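Local coordinates for protein arylsulfatase (PDB 7AJ0) that probably acts as an exo-acting, calcium-binding sulfatase that removes sulfate groups from the algal polysaccharide fucoidan, at residues G172-Y177 against G219-K224; D246-F251 against F262-S267; R417-Y422 against L432-Y437. All coordinates share one frame; numbering follows the deposited sequence.

In the fold
Interactions 1 and 2 both involve the large mixed sheet of the sulfatase fold; their centres are about 13 Å apart on the same side of the chain's centre. Interaction 1 pairs strands 175-177 and 215-220 toward one end of that sheet, and interaction 2 packs helix 240-258 onto the central strand 262-267. They meet where Tyr-175 OH probably hydrogen-bonds Glu-247 OE1, linking strand to helix. Interaction 3 is a hairpin in the separate four-stranded antiparallel sheet, across the chain's centre, its centre about 37 Å from that of interaction 1 and about 32 Å from that of interaction 2. The three follow in series along the chain; interactions 1 and 2 build neighbouring parts of the mixed sheet and its helical cover, and interaction 3 the small C-terminal sheet.

Interaction 1: G172-Y177 against G219-K224; sequences GFDYFY and GRKGGK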
loop_
_atom_site.group_PDB
_atom_site.type_symbol
_atom_site.label_atom_id
_atom_site.label_comp_id
_atom_site.label_asym_id
_atom_site.label_seq_id
_atom_site.Cartn_x
_atom_site.Cartn_y
_atom_site.Cartn_z
ATOM N N GLY A 172 13.934 -34.066 34.169
ATOM C CA GLY A 172 14.535 -35.255 33.598
ATOM C C GLY A 172 16.036 -35.195 33.411
ATOM O O GLY A 172 16.728 -36.200 33.604
ATOM N N PHE A 173 16.559 -34.036 33.026
ATOM C CA PHE A 173 17.985 -33.918 32.755
ATOM C C PHE A 173 18.787 -34.046 34.044
ATOM O O PHE A 173 18.361 -33.590 35.109
ATOM C CB PHE A 173 18.295 -32.583 32.079
ATOM C CG PHE A 173 17.715 -32.450 30.699
ATOM C CD1 PHE A 173 16.429 -31.966 30.517
ATOM C CD2 PHE A 173 18.459 -32.802 29.583
ATOM C CE1 PHE A 173 15.895 -31.839 29.247
ATOM C CE2 PHE A 173 17.931 -32.677 28.310
ATOM C CZ PHE A 173 16.647 -32.194 28.142
ATOM N N ASP A 174 19.965 -34.669 33.939
ATOM C CA ASP A 174 20.825 -34.822 35.106
ATOM C C ASP A 174 21.450 -33.498 35.525
ATOM O O ASP A 174 21.703 -33.281 36.715
ATOM C CB ASP A 174 21.934 -35.838 34.824
ATOM C CG ASP A 174 21.404 -37.237 34.584
ATOM O OD1 ASP A 174 20.547 -37.701 35.368
ATOM O OD2 ASP A 174 21.852 -37.876 33.608
ATOM N N TYR A 175 21.713 -32.607 34.573
ATOM C CA TYR A 175 22.459 -31.388 34.846
ATOM C C TYR A 175 21.895 -30.244 34.024
ATOM O O TYR A 175 21.641 -30.404 32.827
ATOM C CB TYR A 175 23.949 -31.588 34.530
ATOM C CG TYR A 175 24.834 -30.427 34.914
ATOM C CD1 TYR A 175 24.931 -30.018 36.236
ATOM C CD2 TYR A 175 25.585 -29.751 33.963
ATOM C CE1 TYR A 175 25.740 -28.961 36.598
ATOM C CE2 TYR A 175 26.400 -28.693 34.317
ATOM C CZ TYR A 175 26.473 -28.305 35.637
ATOM O OH TYR A 175 27.278 -27.253 36.001
ATOM N N PHE A 176 21.697 -29.096 34.672
ATOM C CA PHE A 176 21.337 -27.864 33.988
ATOM C C PHE A 176 22.317 -26.765 34.367
ATOM O O PHE A 176 22.740 -26.665 35.525
ATOM C CB PHE A 176 19.919 -27.400 34.326
ATOM C CG PHE A 176 19.612 -26.007 33.843
ATOM C CD1 PHE A 176 19.692 -25.696 32.495
ATOM C CD2 PHE A 176 19.250 -25.010 34.733
ATOM C CE1 PHE A 176 19.414 -24.422 32.042
ATOM C CE2 PHE A 176 18.971 -23.731 34.284
ATOM C CZ PHE A 176 19.054 -23.439 32.936
ATOM N N TYR A 177 22.671 -25.940 33.386
ATOM C CA TYR A 177 23.512 -24.772 33.633
ATOM C C TYR A 177 23.219 -23.772 32.524
ATOM O O TYR A 177 23.616 -23.997 31.377
ATOM C CB TYR A 177 24.990 -25.150 33.655
ATOM C CG TYR A 177 25.896 -24.010 34.070
ATOM C CD1 TYR A 177 26.092 -22.916 33.240
ATOM C CD2 TYR A 177 26.555 -24.028 35.293
ATOM C CE1 TYR A 177 26.911 -21.871 33.615
ATOM C CE2 TYR A 177 27.381 -22.986 35.676
ATOM C CZ TYR A 177 27.554 -21.912 34.831
ATOM O OH TYR A 177 28.371 -20.871 35.198
ATOM N N GLY A 219 22.062 -26.388 38.345
ATOM C CA GLY A 219 21.216 -27.348 39.025
ATOM C C GLY A 219 21.495 -28.787 38.650
ATOM O O GLY A 219 21.729 -29.100 37.481
ATOM N N ARG A 220 21.475 -29.673 39.646
ATOM C CA ARG A 220 21.635 -31.101 39.435
ATOM C C ARG A 220 20.351 -31.818 39.828
ATOM O O ARG A 220 19.637 -31.389 40.742
ATOM C CB ARG A 220 22.802 -31.670 40.250
ATOM C CG ARG A 220 24.124 -30.986 39.990
ATOM C CD ARG A 220 25.280 -31.728 40.642
ATOM N NE ARG A 220 26.559 -31.093 40.335
ATOM C CZ ARG A 220 27.201 -31.219 39.176
ATOM N NH1 ARG A 220 26.685 -31.955 38.201
ATOM N NH2 ARG A 220 28.360 -30.601 38.989
ATOM N N LYS A 221 20.064 -32.912 39.131
ATOM C CA LYS A 221 18.926 -33.751 39.475
ATOM C C LYS A 221 18.973 -34.113 40.953
ATOM O O LYS A 221 19.970 -34.658 41.439
ATOM C CB LYS A 221 18.934 -35.011 38.610
ATOM C CG LYS A 221 17.764 -35.942 38.846
ATOM C CD LYS A 221 17.798 -37.128 37.886
ATOM C CE LYS A 221 17.380 -36.726 36.476
ATOM N NZ LYS A 221 17.532 -37.848 35.506
ATOM N N GLY A 222 17.898 -33.788 41.669
ATOM C CA GLY A 222 17.807 -34.059 43.086
ATOM C C GLY A 222 18.334 -32.967 43.990
ATOM O O GLY A 222 18.231 -33.101 45.218
ATOM N N GLY A 223 18.885 -31.893 43.432
ATOM C CA GLY A 223 19.462 -30.838 44.239
ATOM C C GLY A 223 18.766 -29.503 44.089
ATOM O O GLY A 223 17.683 -29.416 43.503
ATOM N N LYS A 224 19.389 -28.452 44.610
ATOM C CA LYS A 224 18.814 -27.118 44.623
ATOM C C LYS A 224 19.356 -26.281 43.470
ATOM O O LYS A 224 20.398 -26.582 42.881
ATOM C CB LYS A 224 19.118 -26.417 45.951
ATOM C CG LYS A 224 18.496 -27.073 47.174
ATOM C CD LYS A 224 16.982 -26.894 47.202
ATOM C CE LYS A 224 16.253 -28.113 46.656
ATOM N NZ LYS A 224 14.780 -27.883 46.582
#
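Phe-176 and Gly-219 face each other as an antiparallel hydrogen-bonded pair in the mixed sheet of the sulfatase fold, where strand 215-220 pairs with the short strand 175-177. This is the close, buried part: Phe-176 N gives a nearly straight bond to Gly-219 O (2.8 Å), and Gly-219 N returns one to Phe-176 O. Two residues further, Lys-221 N reaches Asp-174 O from above the carbonyl plane. Strand 151-155 flanks 175-177 on its other edge, and the Phe-176 side chain leans on Leu-154 there.

Toward solvent the contact is carried by long, exposed side chains. Lys-221, its CG anti to the backbone N (chi1 -178°) and its chain bent at chi3, curls back so that NZ hydrogen-bonds Gly-172 O at 2.6 Å and makes a salt bridge of 3.0 Å with Asp-174 OD1, met from above the carboxylate plane. Asp-174 OD2 is taken by Ser-146 OG and Thr-152 N. With an alanine at Asp-174 the carboxylate is gone, which would probably leave the Lys-221 ammonium without its opposite charge and Ser-146 and Thr-152 without their shared acceptor.

Lys-221 and Gly-222 are central in a type II turn, Arg-220 to Gly-223. The extended Arg-220 lays its guanidinium against the Tyr-175 ring, the planes 22° apart, with Tyr-175 CE1 over one guanidinium face and Tyr-175 CD1 3.3 Å from Arg-220 NH1.

Interaction 2: D246-F251 against F262-S267; sequences DESVKF and FYLIHS
Ser-248 turns OG beside its own backbone N, anti to the carbonyl carbon (chi1 -77°), while His-266 swings its ring out from the strand with CG anti to the backbone N (chi1 -174°). Hydroxyl and imidazole thereby meet between helix 240-258 and strand 262-267, a helix-then-strand unit of the alpha/beta sulfatase fold in which the helix covers one face of the central sheet. The two short segments run almost exactly antiparallel, at 171°, with their axes 10.0 Å apart, as expected when a chain descends through a helix and turns back into a strand parallel to its neighbours 53-59 and 151-155.

Ser-248 OG and His-266 ND1 are 2.7 Å apart and hydrogen-bonded, the oxygen lying in the ring plane at its edge; either may be the donor. This is a buried polar pair within an otherwise apolar layer, and it ties the rotation of the imidazole to the helix. Phe-268 packs edge-to-face with the same ring, and Ile-301 and Leu-305 of helix 290-311 also touch it. The His-266 side chain lies about 14 Å from the bound calcium ion.

One helical turn on from Ser-248, Phe-251 also points at the strand. Phe-251 CE2 comes to 4.0 Å from Phe-262 CB and 4.3 Å from Leu-264 CB, so the phenyl spans the inward-facing residues at the start of the strand. Lys-151 and Ala-153 of the adjacent strand border this ring too. Between the Ser-248 and Phe-251 contacts sits Leu-264, which also touches Ile-155 and Leu-55; Leu-264 CD2 lies 3.6 Å from Ser-248 OG and 3.8 Å from Ser-248 CB.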
loop_
_atom_site.group_PDB
_atom_site.type_symbol
_atom_site.label_atom_id
_atom_site.label_comp_id
_atom_site.label_asym_id
_atom_site.label_seq_id
_atom_site.Cartn_x
_atom_site.Cartn_y
_atom_site.Cartn_z
ATOM N N ASP A 246 32.618 -23.510 28.564
ATOM C CA ASP A 246 33.410 -24.164 29.600
ATOM C C ASP A 246 32.619 -25.268 30.289
ATOM O O ASP A 246 33.160 -26.342 30.577
ATOM C CB ASP A 246 33.885 -23.133 30.627
ATOM C CG ASP A 246 34.930 -22.182 30.069
ATOM O OD1 ASP A 246 35.584 -22.533 29.064
ATOM O OD2 ASP A 246 35.104 -21.087 30.645
ATOM N N GLU A 247 31.335 -25.025 30.565
ATOM C CA GLU A 247 30.539 -26.012 31.286
ATOM C C GLU A 247 30.252 -27.236 30.423
ATOM O O GLU A 247 30.240 -28.365 30.927
ATOM C CB GLU A 247 29.237 -25.381 31.776
ATOM C CG GLU A 247 29.412 -24.454 32.969
ATOM C CD GLU A 247 29.812 -25.196 34.235
ATOM O OE1 GLU A 247 29.454 -26.385 34.373
ATOM O OE2 GLU A 247 30.488 -24.587 35.092
ATOM N N SER A 248 30.011 -27.037 29.125
ATOM C CA SER A 248 29.819 -28.180 28.237
ATOM C C SER A 248 31.102 -28.989 28.087
ATOM O O SER A 248 31.046 -30.216 27.950
ATOM C CB SER A 248 29.326 -27.713 26.870
ATOM O OG SER A 248 27.948 -27.387 26.914
ATOM N N VAL A 249 32.259 -28.325 28.106
ATOM C CA VAL A 249 33.527 -29.048 28.074
ATOM C C VAL A 249 33.674 -29.902 29.328
ATOM O O VAL A 249 34.013 -31.088 29.256
ATOM C CB VAL A 249 34.700 -28.066 27.914
ATOM C CG1 VAL A 249 36.022 -28.767 28.194
ATOM C CG2 VAL A 249 34.701 -27.462 26.517
ATOM N N LYS A 250 33.416 -29.311 30.498
ATOM C CA LYS A 250 33.486 -30.082 31.735
ATOM C C LYS A 250 32.524 -31.265 31.699
ATOM O O LYS A 250 32.871 -32.369 32.136
ATOM C CB LYS A 250 33.183 -29.185 32.935
ATOM C CG LYS A 250 34.273 -28.168 33.250
ATOM C CD LYS A 250 33.924 -27.343 34.483
ATOM C CE LYS A 250 35.006 -26.314 34.794
ATOM N NZ LYS A 250 34.654 -25.447 35.957
ATOM N N PHE A 251 31.318 -31.059 31.167
ATOM C CA PHE A 251 30.321 -32.125 31.156
ATOM C C PHE A 251 30.752 -33.278 30.256
ATOM O O PHE A 251 30.688 -34.447 30.653
ATOM C CB PHE A 251 28.966 -31.574 30.708
ATOM C CG PHE A 251 27.879 -32.606 30.678
ATOM C CD1 PHE A 251 27.237 -32.984 31.846
ATOM C CD2 PHE A 251 27.506 -33.207 29.488
ATOM C CE1 PHE A 251 26.243 -33.942 31.827
ATOM C CE2 PHE A 251 26.509 -34.163 29.460
ATOM C CZ PHE A 251 25.876 -34.530 30.633
ATOM N N PHE A 262 26.636 -39.708 26.693
ATOM C CA PHE A 262 26.129 -38.398 27.069
ATOM C C PHE A 262 25.118 -37.916 26.037
ATOM O O PHE A 262 25.229 -38.209 24.843
ATOM C CB PHE A 262 27.267 -37.372 27.228
ATOM C CG PHE A 262 27.892 -36.926 25.932
ATOM C CD1 PHE A 262 27.278 -35.964 25.140
ATOM C CD2 PHE A 262 29.110 -37.441 25.523
ATOM C CE1 PHE A 262 27.851 -35.550 23.956
ATOM C CE2 PHE A 262 29.692 -37.026 24.340
ATOM C CZ PHE A 262 29.062 -36.079 23.555
ATOM N N TYR A 263 24.112 -37.196 26.521
ATOM C CA TYR A 263 23.168 -36.474 25.679
ATOM C C TYR A 263 23.208 -35.019 26.128
ATOM O O TYR A 263 22.756 -34.696 27.232
ATOM C CB TYR A 263 21.757 -37.043 25.784
ATOM C CG TYR A 263 20.798 -36.406 24.805
ATOM C CD1 TYR A 263 20.244 -35.160 25.060
ATOM C CD2 TYR A 263 20.458 -37.042 23.620
ATOM C CE1 TYR A 263 19.376 -34.567 24.167
ATOM C CE2 TYR A 263 19.587 -36.459 22.719
ATOM C CZ TYR A 263 19.050 -35.220 23.000
ATOM O OH TYR A 263 18.181 -34.628 22.111
ATOM N N LEU A 264 23.750 -34.149 25.280
ATOM C CA LEU A 264 23.957 -32.748 25.618
ATOM C C LEU A 264 23.241 -31.870 24.607
ATOM O O LEU A 264 23.471 -31.992 23.399
ATOM C CB LEU A 264 25.450 -32.406 25.649
ATOM C CG LEU A 264 25.770 -30.917 25.782
ATOM C CD1 LEU A 264 25.173 -30.351 27.060
ATOM C CD2 LEU A 264 27.270 -30.678 25.744
ATOM N N ILE A 265 22.383 -30.982 25.104
ATOM C CA ILE A 265 21.836 -29.880 24.322
ATOM C C ILE A 265 22.629 -28.638 24.728
ATOM O O ILE A 265 22.430 -28.087 25.811
ATOM C CB ILE A 265 20.342 -29.690 24.555
ATOM C CG1 ILE A 265 19.560 -30.883 24.011
ATOM C CG2 ILE A 265 19.870 -28.391 23.900
ATOM C CD1 ILE A 265 18.091 -30.876 24.381
ATOM N N HIS A 266 23.532 -28.193 23.855
ATOM C CA HIS A 266 24.259 -26.945 24.061
ATOM C C HIS A 266 23.457 -25.826 23.406
ATOM O O HIS A 266 23.430 -25.709 22.176
ATOM C CB HIS A 266 25.666 -27.016 23.485
ATOM C CG HIS A 266 26.500 -25.816 23.807
ATOM N ND1 HIS A 266 27.263 -25.725 24.951
ATOM C CD2 HIS A 266 26.670 -24.646 23.147
ATOM C CE1 HIS A 266 27.880 -24.557 24.974
ATOM N NE2 HIS A 266 27.537 -23.884 23.891
ATOM N N SER A 267 22.809 -25.007 24.224
ATOM C CA SER A 267 21.845 -24.008 23.770
ATOM C C SER A 267 22.484 -22.629 23.889
ATOM O O SER A 267 22.404 -21.978 24.929
ATOM C CB SER A 267 20.555 -24.122 24.596
ATOM O OG SER A 267 19.630 -23.098 24.275
#

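Interaction 3: R417-Y422 against L432-Y437; sequences RRQVVY and LRWLDY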
loop_
_atom_site.group_PDB
_atom_site.type_symbol
_atom_site.label_atom_id
_atom_site.label_comp_id
_atom_site.label_asym_id
_atom_site.label_seq_id
_atom_site.Cartn_x
_atom_site.Cartn_y
_atom_site.Cartn_z
ATOM N N ARG A 417 11.161 -39.783 6.372
ATOM C CA ARG A 417 10.008 -40.504 6.888
ATOM C C ARG A 417 8.854 -39.579 7.252
ATOM O O ARG A 417 7.777 -40.069 7.611
ATOM C CB ARG A 417 10.403 -41.331 8.120
ATOM C CG ARG A 417 11.526 -42.318 7.848
ATOM C CD ARG A 417 11.725 -43.312 8.989
ATOM N NE ARG A 417 10.545 -44.145 9.206
ATOM C CZ ARG A 417 9.929 -44.301 10.378
ATOM N NH1 ARG A 417 10.378 -43.696 11.469
ATOM N NH2 ARG A 417 8.863 -45.081 10.454
ATOM N N ARG A 418 9.048 -38.267 7.163
ATOM C CA ARG A 418 8.014 -37.292 7.482
ATOM C C ARG A 418 7.316 -36.864 6.201
ATOM O O ARG A 418 7.971 -36.468 5.230
ATOM C CB ARG A 418 8.604 -36.074 8.195
ATOM C CG ARG A 418 7.609 -34.945 8.415
ATOM C CD ARG A 418 8.192 -33.837 9.283
ATOM N NE ARG A 418 8.314 -34.236 10.684
ATOM C CZ ARG A 418 7.309 -34.229 11.554
ATOM N NH1 ARG A 418 7.515 -34.607 12.807
ATOM N NH2 ARG A 418 6.097 -33.848 11.174
ATOM N N GLN A 419 5.988 -36.939 6.205
ATOM C CA GLN A 419 5.195 -36.601 5.034
ATOM C C GLN A 419 4.704 -35.162 5.054
ATOM O O GLN A 419 4.544 -34.558 3.987
ATOM C CB GLN A 419 3.997 -37.548 4.935
ATOM C CG GLN A 419 3.291 -37.523 3.599
ATOM C CD GLN A 419 2.222 -38.593 3.490
ATOM O OE1 GLN A 419 2.088 -39.245 2.454
ATOM N NE2 GLN A 419 1.454 -38.777 4.559
ATOM N N VAL A 420 4.463 -34.598 6.235
ATOM C CA VAL A 420 3.877 -33.271 6.356
ATOM C C VAL A 420 4.477 -32.564 7.562
ATOM O O VAL A 420 4.797 -33.187 8.578
ATOM C CB VAL A 420 2.335 -33.333 6.489
ATOM C CG1 VAL A 420 1.757 -31.935 6.635
ATOM C CG2 VAL A 420 1.714 -34.052 5.300
ATOM N N VAL A 421 4.633 -31.249 7.438
ATOM C CA VAL A 421 4.995 -30.380 8.549
ATOM C C VAL A 421 3.785 -29.509 8.853
ATOM O O VAL A 421 3.233 -28.870 7.950
ATOM C CB VAL A 421 6.226 -29.516 8.228
ATOM C CG1 VAL A 421 6.496 -28.531 9.357
ATOM C CG2 VAL A 421 7.440 -30.398 7.990
ATOM N N TYR A 422 3.365 -29.499 10.113
ATOM C CA TYR A 422 2.226 -28.704 10.554
ATOM C C TYR A 422 2.728 -27.492 11.324
ATOM O O TYR A 422 3.549 -27.623 12.238
ATOM C CB TYR A 422 1.284 -29.538 11.419
ATOM C CG TYR A 422 0.695 -30.706 10.671
ATOM C CD1 TYR A 422 -0.393 -30.537 9.829
ATOM C CD2 TYR A 422 1.238 -31.977 10.795
ATOM C CE1 TYR A 422 -0.928 -31.599 9.135
ATOM C CE2 TYR A 422 0.707 -33.046 10.111
ATOM C CZ TYR A 422 -0.374 -32.853 9.281
ATOM O OH TYR A 422 -0.908 -33.916 8.591
ATOM N N LEU A 432 0.544 -25.757 6.592
ATOM C CA LEU A 432 1.247 -27.030 6.541
ATOM C C LEU A 432 2.088 -27.056 5.274
ATOM O O LEU A 432 1.857 -26.289 4.335
ATOM C CB LEU A 432 0.282 -28.219 6.571
ATOM C CG LEU A 432 -0.705 -28.376 5.414
ATOM C CD1 LEU A 432 -0.088 -29.090 4.221
ATOM C CD2 LEU A 432 -1.954 -29.112 5.893
ATOM N N ARG A 433 3.082 -27.942 5.261
ATOM C CA ARG A 433 3.860 -28.213 4.064
ATOM C C ARG A 433 3.754 -29.693 3.724
ATOM O O ARG A 433 3.896 -30.552 4.600
ATOM C CB ARG A 433 5.334 -27.837 4.212
ATOM C CG ARG A 433 6.126 -28.206 2.960
ATOM C CD ARG A 433 7.565 -27.746 2.989
ATOM N NE ARG A 433 8.306 -28.336 1.877
ATOM C CZ ARG A 433 9.579 -28.084 1.599
ATOM N NH1 ARG A 433 10.267 -27.240 2.350
ATOM N NH2 ARG A 433 10.162 -28.677 0.567
ATOM N N TRP A 434 3.536 -29.978 2.444
ATOM C CA TRP A 434 3.412 -31.343 1.942
ATOM C C TRP A 434 4.123 -31.392 0.601
ATOM O O TRP A 434 3.813 -30.602 -0.297
ATOM C CB TRP A 434 1.944 -31.743 1.820
ATOM C CG TRP A 434 1.722 -32.995 1.050
ATOM C CD1 TRP A 434 2.345 -34.191 1.234
ATOM C CD2 TRP A 434 0.797 -33.183 -0.024
ATOM N NE1 TRP A 434 1.874 -35.112 0.333
ATOM C CE2 TRP A 434 0.920 -34.519 -0.451
ATOM C CE3 TRP A 434 -0.122 -32.351 -0.670
ATOM C CZ2 TRP A 434 0.160 -35.042 -1.492
ATOM C CZ3 TRP A 434 -0.875 -32.871 -1.703
ATOM C CH2 TRP A 434 -0.730 -34.205 -2.104
ATOM N N LEU A 435 5.076 -32.311 0.467
ATOM C CA LEU A 435 5.953 -32.367 -0.704
ATOM C C LEU A 435 6.694 -31.031 -0.725
ATOM O O LEU A 435 7.312 -30.663 0.287
ATOM C CB LEU A 435 5.144 -32.694 -1.949
ATOM C CG LEU A 435 4.345 -33.999 -1.909
ATOM C CD1 LEU A 435 3.325 -34.055 -3.043
ATOM C CD2 LEU A 435 5.280 -35.200 -1.967
ATOM N N ASP A 436 6.651 -30.275 -1.817
ATOM C CA ASP A 436 7.276 -28.962 -1.894
ATOM C C ASP A 436 6.234 -27.853 -1.983
ATOM O O ASP A 436 6.496 -26.787 -2.542
ATOM C CB ASP A 436 8.236 -28.915 -3.082
ATOM C CG ASP A 436 9.312 -29.990 -3.004
ATOM O OD1 ASP A 436 9.808 -30.263 -1.889
ATOM O OD2 ASP A 436 9.658 -30.567 -4.056
ATOM N N TYR A 437 5.050 -28.093 -1.421
ATOM C CA TYR A 437 3.935 -27.156 -1.480
ATOM C C TYR A 437 3.622 -26.636 -0.085
ATOM O O TYR A 437 3.454 -27.419 0.855
ATOM C CB TYR A 437 2.701 -27.822 -2.092
ATOM C CG TYR A 437 2.953 -28.369 -3.478
ATOM C CD1 TYR A 437 2.770 -27.573 -4.602
ATOM C CD2 TYR A 437 3.391 -29.672 -3.664
ATOM C CE1 TYR A 437 3.010 -28.064 -5.869
ATOM C CE2 TYR A 437 3.630 -30.172 -4.927
ATOM C CZ TYR A 437 3.437 -29.364 -6.025
ATOM O OH TYR A 437 3.679 -29.858 -7.287
HETATM O O HOH W 1 2.964 -37.878 -0.045
#
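In the antiparallel beta hairpin of strands 420-425 and 428-434, Leu-432 sets CB 4.1 Å from Tyr-422 CD1 and 4.0 Å from Val-420 CG1. The Leu-432 and Tyr-422 side chains lie side by side, and Val-420 CG1 rests over one face of the Tyr-422 ring. Arg-433 holds the register: its N gives a 2.8 Å bond to Val-421 O, and its O accepts Val-421 N at 3.0 Å. Its extended side chain runs away from Val-421, bonding Leu-435 O through NE and Asp-436 OD1 through NH2, in a salt bridge, while NH1 reaches Tyr-97 OH.

Trp-434, CG anti to the backbone N (chi1 168°), places CD1 against Val-420 CG2 and turns its ring edge to Gln-419 O, 3.5 Å from CD1. One water accepts from Trp-434 NE1 and donates to Gln-419 OE1, which also receives Asp-16 N. Leu-435 and Asp-436 are the corners of a type II' turn that ends at Tyr-437, whose OH bonds Asp-197 of a second subunit.

The hairpin forms one side of a four-stranded antiparallel sheet, continued by 437-440 and 466-469; helix 489-505 covers the Val-420, Tyr-422 and Trp-434 face through Phe-495 and Gln-491, while Val-421 touches Asp-376 of strand 375-376.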